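Putative exported protein (Bordetella pertussis Tohama I, PDB 2PFY) binds pyroglutamic acid as an extracytoplasmic solute receptor, probably delivering it to a tripartite ATP-independent periplasmic (TRAP) transporter. Local coordinates at residues A1-A13 and Q57-A69. Sequence-based numbering, arbitrary orientation.
Sequences ATSWTMTAEQPDA and QGVVQIGEVLVSA
Glu-9 and Glu-64 each accept a backbone N-H of the other segment at the buried, C-terminal end. Glu-64 OE1 receives Glu-9 N at 2.8 Å, nearly along its C-O bond, while Glu-9 OE1 takes Leu-66 N at 3.0 Å from above the carboxylate plane. Glu-9 OE2 and Glu-64 OE2 stay 4.2 Å apart, bridged by a water that donates to both; Arg-48, salt-bridged to Glu-9, probably eases the like charges. Arg-48 and Leu-66 both belong to the pyroglutamate pocket, placing this end beside the ligand site. Before it along the chain, strands 2-7 and 62-66 run parallel, their axes 9° apart, as neighbours in a mixed five-stranded sheet of the periplasmic-binding-protein fold. Thr-7 N meets Ile-62 O at 3.2 Å on a lone pair, and Thr-7 O accepts Glu-64 N at 2.7 Å. Thr-7 CG2 rests on Gly-63 CA at 3.6 Å, no side chain intervening. Toward the more exposed end, Gln-61, bent at chi2 (87°), brings OE1 to Thr-5 N at 2.7 Å, accepting as a strand carbonyl would. Its CB makes a CH-pi contact over the face, 3.6 Å from the Trp-4 five-membered-ring centroid; the bond from Gln-61 N to Thr-5 O is weak, and a water on Thr-5 OG1 binds Gln-61 NE2 weakly.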
ATOM      1  N   ALA A   1       2.217   0.118  33.282  1.00 34.05           N
ATOM      2  CA  ALA A   1       1.447   0.352  32.025  1.00 33.41           C
ATOM      3  C   ALA A   1       2.265   1.205  31.057  1.00 32.83           C
ATOM      4  O   ALA A   1       3.125   2.006  31.485  1.00 34.19           O
ATOM      5  CB  ALA A   1       0.106   0.996  32.320  1.00 33.33           C
ATOM      6  N   THR A   2       2.037   0.992  29.768  1.00 29.87           N
ATOM      7  CA  THR A   2       2.810   1.646  28.730  1.00 28.32           C
ATOM      8  C   THR A   2       1.796   2.209  27.748  1.00 26.85           C
ATOM      9  O   THR A   2       0.834   1.507  27.417  1.00 25.10           O
ATOM     10  CB  THR A   2       3.723   0.644  28.023  1.00 28.41           C
ATOM     11  OG1 THR A   2       4.628   0.064  28.977  1.00 30.85           O
ATOM     12  CG2 THR A   2       4.552   1.308  26.943  1.00 28.75           C
ATOM     13  N   SER A   3       1.994   3.474  27.336  1.00 25.95           N
ATOM     14  CA  SER A   3       1.234   4.119  26.256  1.00 25.77           C
ATOM     15  C   SER A   3       2.128   4.304  25.048  1.00 24.31           C
ATOM     16  O   SER A   3       3.231   4.858  25.172  1.00 23.49           O
ATOM     17  CB  SER A   3       0.747   5.513  26.663  1.00 26.81           C
ATOM     18  OG  SER A   3       0.238   5.486  27.970  1.00 30.40           O
ATOM     19  N   TRP A   4       1.623   3.911  23.881  1.00 22.58           N
ATOM     20  CA  TRP A   4       2.295   4.054  22.589  1.00 22.75           C
ATOM     21  C   TRP A   4       1.437   4.977  21.746  1.00 22.25           C
ATOM     22  O   TRP A   4       0.199   4.876  21.790  1.00 20.46           O
ATOM     23  CB  TRP A   4       2.045   2.781  21.820  1.00 25.56           C
ATOM     24  CG  TRP A   4       3.005   1.787  21.552  1.00 28.27           C
ATOM     25  CD1 TRP A   4       2.924   0.841  20.521  1.00 31.05           C
ATOM     26  CD2 TRP A   4       4.131   1.478  22.266  1.00 26.15           C
ATOM     27  NE1 TRP A   4       3.979   0.023  20.551  1.00 23.62           N
ATOM     28  CE2 TRP A   4       4.735   0.380  21.632  1.00 27.50           C
ATOM     29  CE3 TRP A   4       4.731   2.023  23.376  1.00 26.29           C
ATOM     30  CZ2 TRP A   4       5.894  -0.160  22.076  1.00 23.65           C
ATOM     31  CZ3 TRP A   4       5.835   1.497  23.784  1.00 26.12           C
ATOM     32  CH2 TRP A   4       6.423   0.418  23.152  1.00 30.91           C
ATOM     33  N   THR A   5       2.064   5.751  20.869  1.00 20.25           N
ATOM     34  CA  THR A   5       1.321   6.461  19.840  1.00 20.76           C
ATOM     35  C   THR A   5       1.618   5.817  18.500  1.00 21.20           C
ATOM     36  O   THR A   5       2.764   5.476  18.188  1.00 19.01           O
ATOM     37  CB  THR A   5       1.708   7.967  19.784  1.00 20.85           C
ATOM     38  OG1 THR A   5       1.388   8.561  21.057  1.00 21.36           O
ATOM     39  CG2 THR A   5       0.898   8.705  18.664  1.00 20.28           C
HETATM   40  N   MSE A   6       0.565   5.622  17.719  1.00 20.44           N
HETATM   41  CA  MSE A   6       0.699   5.027  16.424  1.00 21.58           C
HETATM   42  C   MSE A   6       0.267   6.023  15.342  1.00 18.36           C
HETATM   43  O   MSE A   6      -0.720   6.752  15.509  1.00 18.65           O
HETATM   44  CB  MSE A   6      -0.168   3.763  16.341  1.00 20.28           C
HETATM   45  CG  MSE A   6      -0.133   3.050  14.979  1.00 23.03           C
HETATM   46 SE   MSE A   6      -1.044   1.297  15.115  1.00 33.79          SE
HETATM   47  CE  MSE A   6      -0.073   0.345  16.380  1.00 40.30           C
ATOM     48  N   THR A   7       0.984   6.013  14.226  1.00 16.42           N
ATOM     49  CA  THR A   7       0.529   6.766  13.053  1.00 16.30           C
ATOM     50  C   THR A   7      -0.099   5.765  12.085  1.00 16.35           C
ATOM     51  O   THR A   7       0.409   4.650  11.901  1.00 16.19           O
ATOM     52  CB  THR A   7       1.679   7.582  12.385  1.00 15.64           C
ATOM     53  OG1 THR A   7       1.172   8.284  11.229  1.00 16.39           O
ATOM     54  CG2 THR A   7       2.840   6.642  11.927  1.00 13.98           C
ATOM     55  N   ALA A   8      -1.201   6.161  11.464  1.00 16.87           N
ATOM     56  CA  ALA A   8      -1.806   5.418  10.353  1.00 15.95           C
ATOM     57  C   ALA A   8      -1.993   6.380   9.199  1.00 17.02           C
ATOM     58  O   ALA A   8      -2.325   7.575   9.382  1.00 17.28           O
ATOM     59  CB  ALA A   8      -3.148   4.813  10.759  1.00 15.78           C
ATOM     60  N   GLU A   9      -1.771   5.858   8.003  1.00 16.58           N
ATOM     61  CA  GLU A   9      -1.697   6.658   6.777  1.00 18.09           C
ATOM     62  C   GLU A   9      -3.049   7.254   6.294  1.00 17.25           C
ATOM     63  O   GLU A   9      -3.145   8.412   5.874  1.00 15.91           O
ATOM     64  CB  GLU A   9      -1.180   5.709   5.712  1.00 19.00           C
ATOM     65  CG  GLU A   9      -0.172   6.251   4.832  1.00 21.94           C
ATOM     66  CD  GLU A   9       0.215   5.257   3.785  1.00 19.87           C
ATOM     67  OE1 GLU A   9       1.411   5.031   3.603  1.00 19.30           O
ATOM     68  OE2 GLU A   9      -0.686   4.721   3.122  1.00 21.12           O
ATOM     69  N   GLN A  10      -4.085   6.438   6.369  1.00 16.81           N
ATOM     70  CA  GLN A  10      -5.347   6.717   5.694  1.00 16.39           C
ATOM     71  C   GLN A  10      -6.420   7.177   6.682  1.00 17.25           C
ATOM     72  O   GLN A  10      -6.296   6.948   7.905  1.00 17.51           O
ATOM     73  CB  GLN A  10      -5.764   5.439   4.967  1.00 16.78           C
ATOM     74  CG  GLN A  10      -4.698   4.917   3.956  1.00 16.86           C
ATOM     75  CD  GLN A  10      -4.416   5.945   2.863  1.00 17.90           C
ATOM     76  OE1 GLN A  10      -5.329   6.671   2.442  1.00 17.46           O
ATOM     77  NE2 GLN A  10      -3.161   6.031   2.418  1.00 15.47           N
ATOM     78  N   PRO A  11      -7.480   7.829   6.182  1.00 17.47           N
ATOM     79  CA  PRO A  11      -8.558   8.283   7.046  1.00 17.41           C
ATOM     80  C   PRO A  11      -9.342   7.130   7.683  1.00 16.57           C
ATOM     81  O   PRO A  11      -9.172   5.990   7.291  1.00 16.44           O
ATOM     82  CB  PRO A  11      -9.468   9.073   6.077  1.00 18.88           C
ATOM     83  CG  PRO A  11      -9.207   8.489   4.770  1.00 18.28           C
ATOM     84  CD  PRO A  11      -7.725   8.226   4.774  1.00 17.02           C
ATOM     85  N   ASP A  12     -10.140   7.444   8.696  1.00 16.51           N
ATOM     86  CA  ASP A  12     -10.943   6.475   9.422  1.00 16.69           C
ATOM     87  C   ASP A  12     -11.958   5.749   8.491  1.00 16.89           C
ATOM     88  O   ASP A  12     -12.368   4.623   8.793  1.00 15.88           O
ATOM     89  CB  ASP A  12     -11.614   7.195  10.607  1.00 17.50           C
ATOM     90  CG  ASP A  12     -10.628   7.516  11.733  1.00 20.38           C
ATOM     91  OD1 ASP A  12      -9.540   6.927  11.774  1.00 19.07           O
ATOM     92  OD2 ASP A  12     -10.926   8.377  12.583  1.00 24.76           O
ATOM     93  N   ALA A  13     -12.298   6.367   7.337  1.00 15.92           N
ATOM     94  CA  ALA A  13     -13.039   5.663   6.245  1.00 15.85           C
ATOM     95  C   ALA A  13     -12.392   4.325   5.817  1.00 15.59           C
ATOM     96  O   ALA A  13     -13.083   3.366   5.452  1.00 16.24           O
ATOM     97  CB  ALA A  13     -13.171   6.580   4.993  1.00 16.25           C
ATOM     98  N   GLN A  57      13.162   7.005  14.896  1.00 22.39           N
ATOM     99  CA  GLN A  57      13.522   8.091  15.812  1.00 23.32           C
ATOM    100  C   GLN A  57      12.641   8.246  17.055  1.00 23.25           C
ATOM    101  O   GLN A  57      12.921   9.103  17.901  1.00 22.88           O
ATOM    102  CB  GLN A  57      13.591   9.421  15.056  1.00 23.34           C
ATOM    103  CG  GLN A  57      14.657   9.465  13.954  1.00 23.61           C
ATOM    104  CD  GLN A  57      14.795  10.872  13.386  1.00 25.18           C
ATOM    105  OE1 GLN A  57      13.905  11.362  12.712  1.00 26.06           O
ATOM    106  NE2 GLN A  57      15.886  11.547  13.714  1.00 27.14           N
ATOM    107  N   GLY A  58      11.567   7.455  17.164  1.00 21.55           N
ATOM    108  CA  GLY A  58      10.688   7.535  18.319  1.00 20.72           C
ATOM    109  C   GLY A  58       9.718   8.717  18.324  1.00 20.84           C
ATOM    110  O   GLY A  58       9.241   9.136  19.368  1.00 20.12           O
ATOM    111  N   VAL A  59       9.408   9.261  17.154  1.00 20.15           N
ATOM    112  CA  VAL A  59       8.313  10.219  17.076  1.00 19.38           C
ATOM    113  C   VAL A  59       7.075   9.440  17.484  1.00 19.04           C
ATOM    114  O   VAL A  59       6.233   9.927  18.232  1.00 19.07           O
ATOM    115  CB  VAL A  59       8.176  10.723  15.628  1.00 19.54           C
ATOM    116  CG1 VAL A  59       6.909  11.492  15.434  1.00 21.27           C
ATOM    117  CG2 VAL A  59       9.409  11.583  15.286  1.00 20.53           C
ATOM    118  N   VAL A  60       6.986   8.213  16.959  1.00 18.29           N
ATOM    119  CA  VAL A  60       5.980   7.270  17.356  1.00 17.73           C
ATOM    120  C   VAL A  60       6.701   5.973  17.668  1.00 18.01           C
ATOM    121  O   VAL A  60       7.815   5.741  17.188  1.00 17.81           O
ATOM    122  CB  VAL A  60       4.927   7.037  16.195  1.00 17.98           C
ATOM    123  CG1 VAL A  60       4.178   8.347  15.898  1.00 18.15           C
ATOM    124  CG2 VAL A  60       5.599   6.574  14.922  1.00 16.34           C
ATOM    125  N   GLN A  61       6.037   5.115  18.430  1.00 17.48           N
ATOM    126  CA  GLN A  61       6.568   3.779  18.710  1.00 17.60           C
ATOM    127  C   GLN A  61       6.199   2.767  17.664  1.00 17.97           C
ATOM    128  O   GLN A  61       6.857   1.712  17.545  1.00 17.94           O
ATOM    129  CB  GLN A  61       6.098   3.297  20.084  1.00 17.35           C
ATOM    130  CG  GLN A  61       6.633   4.116  21.232  1.00 19.95           C
ATOM    131  CD  GLN A  61       5.739   5.305  21.528  1.00 26.56           C
ATOM    132  OE1 GLN A  61       4.762   5.517  20.846  1.00 24.96           O
ATOM    133  NE2 GLN A  61       6.099   6.122  22.555  1.00 32.10           N
ATOM    134  N   ILE A  62       5.168   3.088  16.861  1.00 17.27           N
ATOM    135  CA  ILE A  62       4.654   2.134  15.912  1.00 16.48           C
ATOM    136  C   ILE A  62       3.897   2.907  14.823  1.00 16.42           C
ATOM    137  O   ILE A  62       3.341   4.019  15.073  1.00 16.55           O
ATOM    138  CB  ILE A  62       3.756   1.088  16.662  1.00 16.76           C
ATOM    139  CG1 ILE A  62       3.411  -0.122  15.775  1.00 16.35           C
ATOM    140  CG2 ILE A  62       2.500   1.797  17.334  1.00 16.19           C
ATOM    141  CD1 ILE A  62       2.711  -1.302  16.545  1.00 17.27           C
ATOM    142  N   GLY A  63       3.874   2.370  13.616  1.00 17.29           N
ATOM    143  CA  GLY A  63       3.153   3.091  12.568  1.00 18.75           C
ATOM    144  C   GLY A  63       2.792   2.204  11.404  1.00 19.49           C
ATOM    145  O   GLY A  63       3.421   1.176  11.170  1.00 18.25           O
ATOM    146  N   GLU A  64       1.744   2.617  10.694  1.00 18.91           N
ATOM    147  CA  GLU A  64       1.316   1.967   9.492  1.00 19.20           C
ATOM    148  C   GLU A  64       1.761   2.779   8.264  1.00 18.93           C
ATOM    149  O   GLU A  64       1.694   4.020   8.254  1.00 18.07           O
ATOM    150  CB  GLU A  64      -0.218   1.739   9.534  1.00 19.17           C
ATOM    151  CG  GLU A  64      -0.761   1.020   8.295  1.00 22.95           C
ATOM    152  CD  GLU A  64      -1.022   1.983   7.144  1.00 28.76           C
ATOM    153  OE1 GLU A  64      -1.511   3.120   7.424  1.00 30.58           O
ATOM    154  OE2 GLU A  64      -0.715   1.620   5.980  1.00 30.41           O
ATOM    155  N   VAL A  65       2.253   2.069   7.244  1.00 18.45           N
ATOM    156  CA  VAL A  65       2.711   2.722   6.000  1.00 19.46           C
ATOM    157  C   VAL A  65       2.697   1.727   4.834  1.00 18.74           C
ATOM    158  O   VAL A  65       2.812   0.499   5.022  1.00 18.49           O
ATOM    159  CB  VAL A  65       4.132   3.423   6.177  1.00 18.93           C
ATOM    160  CG1 VAL A  65       5.245   2.394   6.414  1.00 21.88           C
ATOM    161  CG2 VAL A  65       4.502   4.369   5.004  1.00 18.63           C
ATOM    162  N   LEU A  66       2.530   2.282   3.635  1.00 19.32           N
ATOM    163  CA  LEU A  66       2.663   1.555   2.390  1.00 19.12           C
ATOM    164  C   LEU A  66       4.069   0.963   2.357  1.00 19.92           C
ATOM    165  O   LEU A  66       5.061   1.700   2.501  1.00 20.14           O
ATOM    166  CB  LEU A  66       2.488   2.546   1.220  1.00 18.80           C
ATOM    167  CG  LEU A  66       2.492   1.962  -0.195  1.00 18.18           C
ATOM    168  CD1 LEU A  66       1.179   1.181  -0.445  1.00 19.33           C
ATOM    169  CD2 LEU A  66       2.708   3.061  -1.253  1.00 18.83           C
ATOM    170  N   VAL A  67       4.157  -0.352   2.159  1.00 21.48           N
ATOM    171  CA  VAL A  67       5.451  -1.069   2.127  1.00 23.03           C
ATOM    172  C   VAL A  67       6.392  -0.449   1.084  1.00 24.27           C
ATOM    173  O   VAL A  67       7.563  -0.102   1.389  1.00 24.98           O
ATOM    174  CB  VAL A  67       5.245  -2.612   1.844  1.00 23.59           C
ATOM    175  CG1 VAL A  67       6.601  -3.321   1.597  1.00 23.29           C
ATOM    176  CG2 VAL A  67       4.470  -3.271   2.985  1.00 23.02           C
ATOM    177  N   SER A  68       5.861  -0.252  -0.131  1.00 23.83           N
ATOM    178  CA  SER A  68       6.637   0.301  -1.234  1.00 24.28           C
ATOM    179  C   SER A  68       7.072   1.761  -1.040  1.00 24.71           C
ATOM    180  O   SER A  68       7.820   2.296  -1.863  1.00 24.73           O
ATOM    181  CB  SER A  68       5.874   0.113  -2.557  1.00 24.31           C
ATOM    182  OG  SER A  68       4.597   0.733  -2.462  1.00 24.47           O
ATOM    183  N   ALA A  69       6.641   2.413   0.048  1.00 25.08           N
ATOM    184  CA  ALA A  69       7.213   3.715   0.424  1.00 25.43           C
ATOM    185  C   ALA A  69       8.713   3.596   0.779  1.00 25.85           C
ATOM    186  O   ALA A  69       9.436   4.593   0.761  1.00 25.76           O
ATOM    187  CB  ALA A  69       6.442   4.363   1.581  1.00 25.09           C
TER
HETATM  188  O   HOH W   1       3.551   8.334  22.747  1.00 38.46           O
HETATM  189  O   HOH W   2       1.087   6.598   8.842  1.00 17.43           O
HETATM  190  O   HOH W   3      -0.679   2.041   3.010  1.00 21.86           O
HETATM  191  O   HOH W   4      -3.978   3.614   6.949  1.00 17.94           O